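Local coordinates for BH1974 protein (Bacillus halodurans, PDB 3ON5) that probably serves as an XdhC/CoxI-family accessory protein that helps supply or insert the molybdenum cofactor of xanthine dehydrogenase-type enzymes, at residues 223-235 / 240-254. Numbering follows the deposited sequence.
Sequences FYTVVTDWRPNQC and FPDADEIIVDFPADF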
loop_
_atom_site.group_PDB
_atom_site.type_symbol
_atom_site.label_atom_id
_atom_site.label_comp_id
_atom_site.label_asym_id
_atom_site.label_seq_id
_atom_site.Cartn_x
_atom_site.Cartn_y
_atom_site.Cartn_z
ATOM N N PHE A 223 -24.118 -0.859 15.566
ATOM C CA PHE A 223 -24.738 -1.190 16.833
ATOM C C PHE A 223 -23.756 -1.289 17.965
ATOM O O PHE A 223 -22.611 -1.730 17.790
ATOM C CB PHE A 223 -25.468 -2.525 16.743
ATOM C CG PHE A 223 -26.765 -2.517 15.983
ATOM C CD1 PHE A 223 -27.956 -2.161 16.609
ATOM C CD2 PHE A 223 -26.814 -2.950 14.671
ATOM C CE1 PHE A 223 -29.162 -2.185 15.911
ATOM C CE2 PHE A 223 -28.023 -2.976 13.974
ATOM C CZ PHE A 223 -29.185 -2.586 14.592
ATOM N N TYR A 224 -24.228 -0.915 19.163
ATOM C CA TYR A 224 -23.524 -1.155 20.423
ATOM C C TYR A 224 -23.871 -2.593 20.786
ATOM O O TYR A 224 -25.054 -2.900 20.914
ATOM C CB TYR A 224 -23.897 -0.126 21.497
ATOM C CG TYR A 224 -23.109 -0.276 22.781
ATOM C CD1 TYR A 224 -21.919 0.414 22.972
ATOM C CD2 TYR A 224 -23.585 -1.070 23.831
ATOM C CE1 TYR A 224 -21.217 0.322 24.174
ATOM C CE2 TYR A 224 -22.881 -1.186 25.026
ATOM C CZ TYR A 224 -21.701 -0.484 25.193
ATOM O OH TYR A 224 -21.010 -0.578 26.363
ATOM N N THR A 225 -22.883 -3.496 20.803
ATOM C CA THR A 225 -23.167 -4.907 21.018
ATOM C C THR A 225 -22.768 -5.362 22.428
ATOM O O THR A 225 -21.657 -5.099 22.897
ATOM C CB THR A 225 -22.473 -5.783 19.963
ATOM O OG1 THR A 225 -21.097 -5.432 19.919
ATOM C CG2 THR A 225 -23.087 -5.620 18.563
ATOM N N VAL A 226 -23.728 -6.049 23.088
ATOM C CA VAL A 226 -23.588 -6.680 24.396
ATOM C C VAL A 226 -23.833 -8.177 24.187
ATOM O O VAL A 226 -24.887 -8.572 23.685
ATOM C CB VAL A 226 -24.500 -6.070 25.527
ATOM C CG1 VAL A 226 -24.411 -6.873 26.824
ATOM C CG2 VAL A 226 -24.160 -4.607 25.782
ATOM N N VAL A 227 -22.834 -8.991 24.528
ATOM C CA VAL A 227 -22.884 -10.453 24.470
ATOM C C VAL A 227 -22.920 -10.965 25.875
ATOM O O VAL A 227 -22.063 -10.583 26.679
ATOM C CB VAL A 227 -21.710 -11.084 23.678
ATOM C CG1 VAL A 227 -21.806 -12.613 23.682
ATOM C CG2 VAL A 227 -21.637 -10.537 22.261
ATOM N N THR A 228 -23.899 -11.827 26.185
ATOM C CA THR A 228 -23.996 -12.441 27.510
ATOM C C THR A 228 -24.298 -13.948 27.342
ATOM O O THR A 228 -25.052 -14.364 26.453
ATOM C CB THR A 228 -25.001 -11.731 28.412
ATOM O OG1 THR A 228 -25.060 -12.402 29.685
ATOM C CG2 THR A 228 -26.383 -11.586 27.784
ATOM N N ASP A 229 -23.618 -14.748 28.172
ATOM C CA ASP A 229 -23.706 -16.202 28.261
ATOM C C ASP A 229 -23.171 -16.616 29.640
ATOM O O ASP A 229 -22.467 -15.838 30.290
ATOM C CB ASP A 229 -22.950 -16.868 27.103
ATOM C CG ASP A 229 -23.235 -18.345 26.889
ATOM O OD1 ASP A 229 -22.742 -19.163 27.683
ATOM O OD2 ASP A 229 -23.853 -18.687 25.861
ATOM N N TRP A 230 -23.551 -17.805 30.112
ATOM C CA TRP A 230 -23.193 -18.323 31.425
ATOM C C TRP A 230 -21.941 -19.222 31.362
ATOM O O TRP A 230 -21.473 -19.668 32.407
ATOM C CB TRP A 230 -24.389 -19.105 31.983
ATOM C CG TRP A 230 -24.778 -20.302 31.170
ATOM C CD1 TRP A 230 -24.470 -21.599 31.440
ATOM C CD2 TRP A 230 -25.571 -20.317 29.968
ATOM N NE1 TRP A 230 -25.008 -22.423 30.481
ATOM C CE2 TRP A 230 -25.689 -21.662 29.564
ATOM C CE3 TRP A 230 -26.212 -19.323 29.200
ATOM C CZ2 TRP A 230 -26.389 -22.038 28.415
ATOM C CZ3 TRP A 230 -26.893 -19.696 28.055
ATOM C CH2 TRP A 230 -26.977 -21.037 27.673
ATOM N N ARG A 231 -21.397 -19.467 30.148
ATOM C CA ARG A 231 -20.254 -20.358 29.877
ATOM C C ARG A 231 -18.979 -19.550 29.560
ATOM O O ARG A 231 -18.802 -19.061 28.438
ATOM C CB ARG A 231 -20.609 -21.289 28.724
ATOM C CG ARG A 231 -21.810 -22.168 29.064
ATOM C CD ARG A 231 -22.360 -22.858 27.859
ATOM N NE ARG A 231 -22.809 -21.904 26.852
ATOM C CZ ARG A 231 -23.369 -22.255 25.707
ATOM N NH1 ARG A 231 -23.574 -23.537 25.427
ATOM N NH2 ARG A 231 -23.731 -21.327 24.829
ATOM N N PRO A 232 -18.073 -19.424 30.560
ATOM C CA PRO A 232 -16.925 -18.523 30.413
ATOM C C PRO A 232 -15.988 -18.833 29.247
ATOM O O PRO A 232 -15.399 -17.874 28.716
ATOM C CB PRO A 232 -16.161 -18.694 31.727
ATOM C CG PRO A 232 -16.783 -19.842 32.417
ATOM C CD PRO A 232 -18.180 -19.885 31.953
ATOM N N ASN A 233 -15.839 -20.120 28.834
ATOM C CA ASN A 233 -14.888 -20.400 27.754
ATOM C C ASN A 233 -15.510 -20.064 26.391
ATOM O O ASN A 233 -14.759 -19.884 25.446
ATOM C CB ASN A 233 -14.329 -21.834 27.764
ATOM C CG ASN A 233 -15.240 -22.970 27.378
ATOM O OD1 ASN A 233 -16.284 -22.802 26.740
ATOM N ND2 ASN A 233 -14.844 -24.175 27.751
ATOM N N GLN A 234 -16.823 -19.853 26.285
ATOM C CA GLN A 234 -17.376 -19.421 24.993
ATOM C C GLN A 234 -17.242 -17.891 24.858
ATOM O O GLN A 234 -17.379 -17.350 23.752
ATOM C CB GLN A 234 -18.855 -19.843 24.836
ATOM C CG GLN A 234 -19.218 -21.280 25.213
ATOM C CD GLN A 234 -18.645 -22.335 24.315
ATOM O OE1 GLN A 234 -18.304 -22.097 23.147
ATOM N NE2 GLN A 234 -18.590 -23.551 24.830
ATOM N N CYS A 235 -16.996 -17.193 26.005
ATOM C CA CYS A 235 -16.961 -15.732 26.134
ATOM C C CYS A 235 -15.535 -15.167 26.143
ATOM O O CYS A 235 -15.371 -14.013 26.553
ATOM C CB CYS A 235 -17.694 -15.304 27.403
ATOM S SG CYS A 235 -19.434 -15.794 27.465
ATOM N N PHE A 240 -15.023 -12.479 20.313
ATOM C CA PHE A 240 -15.857 -11.307 20.047
ATOM C C PHE A 240 -15.038 -10.004 20.182
ATOM O O PHE A 240 -15.293 -9.191 21.079
ATOM C CB PHE A 240 -17.053 -11.294 21.020
ATOM C CG PHE A 240 -17.832 -12.585 21.114
ATOM C CD1 PHE A 240 -18.860 -12.864 20.224
ATOM C CD2 PHE A 240 -17.565 -13.502 22.117
ATOM C CE1 PHE A 240 -19.590 -14.050 20.323
ATOM C CE2 PHE A 240 -18.296 -14.688 22.213
ATOM C CZ PHE A 240 -19.299 -14.954 21.314
ATOM N N PRO A 241 -14.051 -9.764 19.294
ATOM C CA PRO A 241 -13.252 -8.537 19.416
ATOM C C PRO A 241 -14.044 -7.257 19.122
ATOM O O PRO A 241 -13.590 -6.176 19.498
ATOM C CB PRO A 241 -12.166 -8.734 18.362
ATOM C CG PRO A 241 -12.763 -9.642 17.375
ATOM C CD PRO A 241 -13.571 -10.592 18.168
ATOM N N ASP A 242 -15.200 -7.361 18.453
ATOM C CA ASP A 242 -16.001 -6.191 18.086
ATOM C C ASP A 242 -17.104 -5.892 19.110
ATOM O O ASP A 242 -17.757 -4.845 19.006
ATOM C CB ASP A 242 -16.630 -6.417 16.708
ATOM C CG ASP A 242 -15.616 -6.529 15.595
ATOM O OD1 ASP A 242 -14.707 -5.660 15.530
ATOM O OD2 ASP A 242 -15.755 -7.452 14.755
ATOM N N ALA A 243 -17.327 -6.811 20.073
ATOM C CA ALA A 243 -18.325 -6.648 21.125
ATOM C C ALA A 243 -17.883 -5.576 22.079
ATOM O O ALA A 243 -16.716 -5.549 22.476
ATOM C CB ALA A 243 -18.566 -7.961 21.872
ATOM N N ASP A 244 -18.800 -4.673 22.418
ATOM C CA ASP A 244 -18.560 -3.569 23.334
ATOM C C ASP A 244 -18.531 -4.089 24.774
ATOM O O ASP A 244 -17.707 -3.653 25.573
ATOM C CB ASP A 244 -19.630 -2.507 23.139
ATOM C CG ASP A 244 -19.597 -1.921 21.742
ATOM O OD1 ASP A 244 -18.799 -0.985 21.514
ATOM O OD2 ASP A 244 -20.306 -2.461 20.847
ATOM N N GLU A 245 -19.401 -5.057 25.091
ATOM C CA GLU A 245 -19.464 -5.709 26.397
ATOM C C GLU A 245 -19.671 -7.189 26.236
ATOM O O GLU A 245 -20.466 -7.610 25.399
ATOM C CB GLU A 245 -20.588 -5.135 27.285
ATOM C CG GLU A 245 -20.427 -3.688 27.703
ATOM C CD GLU A 245 -21.543 -3.176 28.597
ATOM O OE1 GLU A 245 -21.730 -3.748 29.696
ATOM O OE2 GLU A 245 -22.193 -2.170 28.222
ATOM N N ILE A 246 -18.950 -7.974 27.033
ATOM C CA ILE A 246 -19.095 -9.422 27.143
ATOM C C ILE A 246 -19.376 -9.668 28.632
ATOM O O ILE A 246 -18.481 -9.421 29.443
ATOM C CB ILE A 246 -17.885 -10.241 26.571
ATOM C CG1 ILE A 246 -17.434 -9.782 25.168
ATOM C CG2 ILE A 246 -18.171 -11.753 26.619
ATOM C CD1 ILE A 246 -16.105 -10.377 24.716
ATOM N N ILE A 247 -20.610 -10.051 29.010
ATOM C CA ILE A 247 -20.952 -10.252 30.434
ATOM C C ILE A 247 -21.231 -11.759 30.710
ATOM O O ILE A 247 -22.213 -12.313 30.214
ATOM C CB ILE A 247 -22.152 -9.347 30.818
ATOM C CG1 ILE A 247 -21.752 -7.858 30.614
ATOM C CG2 ILE A 247 -22.625 -9.625 32.246
ATOM C CD1 ILE A 247 -22.885 -6.848 30.450
ATOM N N VAL A 248 -20.352 -12.405 31.507
ATOM C CA VAL A 248 -20.469 -13.836 31.825
ATOM C C VAL A 248 -21.357 -13.976 33.081
ATOM O O VAL A 248 -20.937 -13.650 34.185
ATOM C CB VAL A 248 -19.104 -14.566 31.985
ATOM C CG1 VAL A 248 -19.298 -16.062 32.136
ATOM C CG2 VAL A 248 -18.194 -14.302 30.806
ATOM N N ASP A 249 -22.578 -14.471 32.889
ATOM C CA ASP A 249 -23.614 -14.599 33.915
ATOM C C ASP A 249 -24.741 -15.489 33.477
ATOM O O ASP A 249 -24.972 -15.606 32.277
ATOM C CB ASP A 249 -24.214 -13.189 34.216
ATOM C CG ASP A 249 -23.976 -12.609 35.590
ATOM O OD1 ASP A 249 -24.016 -13.384 36.578
ATOM O OD2 ASP A 249 -23.891 -11.367 35.698
ATOM N N PHE A 250 -25.525 -16.027 34.431
ATOM C CA PHE A 250 -26.746 -16.751 34.068
ATOM C C PHE A 250 -27.795 -15.733 33.629
ATOM O O PHE A 250 -27.830 -14.652 34.230
ATOM C CB PHE A 250 -27.254 -17.622 35.213
ATOM C CG PHE A 250 -26.489 -18.898 35.372
ATOM C CD1 PHE A 250 -26.724 -19.974 34.530
ATOM C CD2 PHE A 250 -25.583 -19.056 36.401
ATOM C CE1 PHE A 250 -26.000 -21.153 34.660
ATOM C CE2 PHE A 250 -24.920 -20.261 36.578
ATOM C CZ PHE A 250 -25.095 -21.284 35.679
ATOM N N PRO A 251 -28.606 -16.011 32.571
ATOM C CA PRO A 251 -29.600 -15.021 32.089
ATOM C C PRO A 251 -30.390 -14.323 33.192
ATOM O O PRO A 251 -30.519 -13.106 33.128
ATOM C CB PRO A 251 -30.559 -15.848 31.254
ATOM C CG PRO A 251 -29.737 -16.949 30.745
ATOM C CD PRO A 251 -28.660 -17.241 31.765
ATOM N N ALA A 252 -30.835 -15.073 34.227
ATOM C CA ALA A 252 -31.594 -14.561 35.361
ATOM C C ALA A 252 -30.817 -13.498 36.139
ATOM O O ALA A 252 -31.434 -12.564 36.648
ATOM C CB ALA A 252 -31.969 -15.700 36.291
ATOM N N ASP A 253 -29.482 -13.647 36.252
ATOM C CA ASP A 253 -28.634 -12.678 36.942
ATOM C C ASP A 253 -28.423 -11.477 36.076
ATOM O O ASP A 253 -28.469 -10.368 36.575
ATOM C CB ASP A 253 -27.295 -13.292 37.323
ATOM C CG ASP A 253 -27.382 -14.293 38.434
ATOM O OD1 ASP A 253 -28.049 -13.997 39.446
ATOM O OD2 ASP A 253 -26.703 -15.331 38.340
ATOM N N PHE A 254 -28.191 -11.693 34.777
ATOM C CA PHE A 254 -28.011 -10.615 33.822
ATOM C C PHE A 254 -29.225 -9.693 33.823
ATOM O O PHE A 254 -29.057 -8.501 34.030
ATOM C CB PHE A 254 -27.767 -11.173 32.425
ATOM C CG PHE A 254 -27.534 -10.116 31.382
ATOM C CD1 PHE A 254 -26.250 -9.640 31.125
ATOM C CD2 PHE A 254 -28.587 -9.632 30.615
ATOM C CE1 PHE A 254 -26.027 -8.690 30.124
ATOM C CE2 PHE A 254 -28.366 -8.675 29.629
ATOM C CZ PHE A 254 -27.085 -8.224 29.372
HETATM O O HOH W 1 -26.671 -14.503 30.184
#
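V226, V227, T228 and D229 pair with E245, I246, I247 and V248 as adjacent parallel strands, their short axes inclined by 17°. The backbone bonds alternate as parallel pairing requires: V227 N gives to E245 O, I247 N to V227 O, and D249 N to D229 O, while D229 N to I247 O is weak. T225 O takes two donors, D244 N and E245 N.

Polar side chains reinforce the start of the pairing and its later part. T225 N (2.8 Å) and T225 OG1 reach D244 OD2 from opposite faces of the carboxylate. D244 CB sits 3.6 Å from the Y224 ring centroid, over one face, with ring and carboxylate planes 17° apart. At the ring edge, Y224 OH donates to E245 OE2 at 2.7 Å. With an alanine in place of Y224, E245 OE2 would probably lose this donor and D244 its ring cover. Farther along, T228 OG1, placed anti to N (chi1 179°), donates to I247 O at 2.9 Å, and a water joins the same hydroxyl to D249 O.

Apolar contacts divide between the faces. Beside V226 and I247, T228 CG2 stands over the centre of the F254 ring, 3.7 Å from its centroid, and V226 CG1 meets that ring's edge at CZ (3.9 Å). On the V227 side, V227 CG1 lies over the F240 ring, which also packs on helix 211-221, and C235 CB rests against both I246 CG2 and V248 CG2 (3.6 Å to the latter). Past the strands, W230 CB rests over the F250 ring.

Strand 245-248 is outermost in the parallel sheet of this Rossmann domain, within this chain. Backbone pairing thus sets the register, directional carboxylate and hydroxyl bonds reinforce it, and F254 and F240 each add an aromatic ring to one of the two faces.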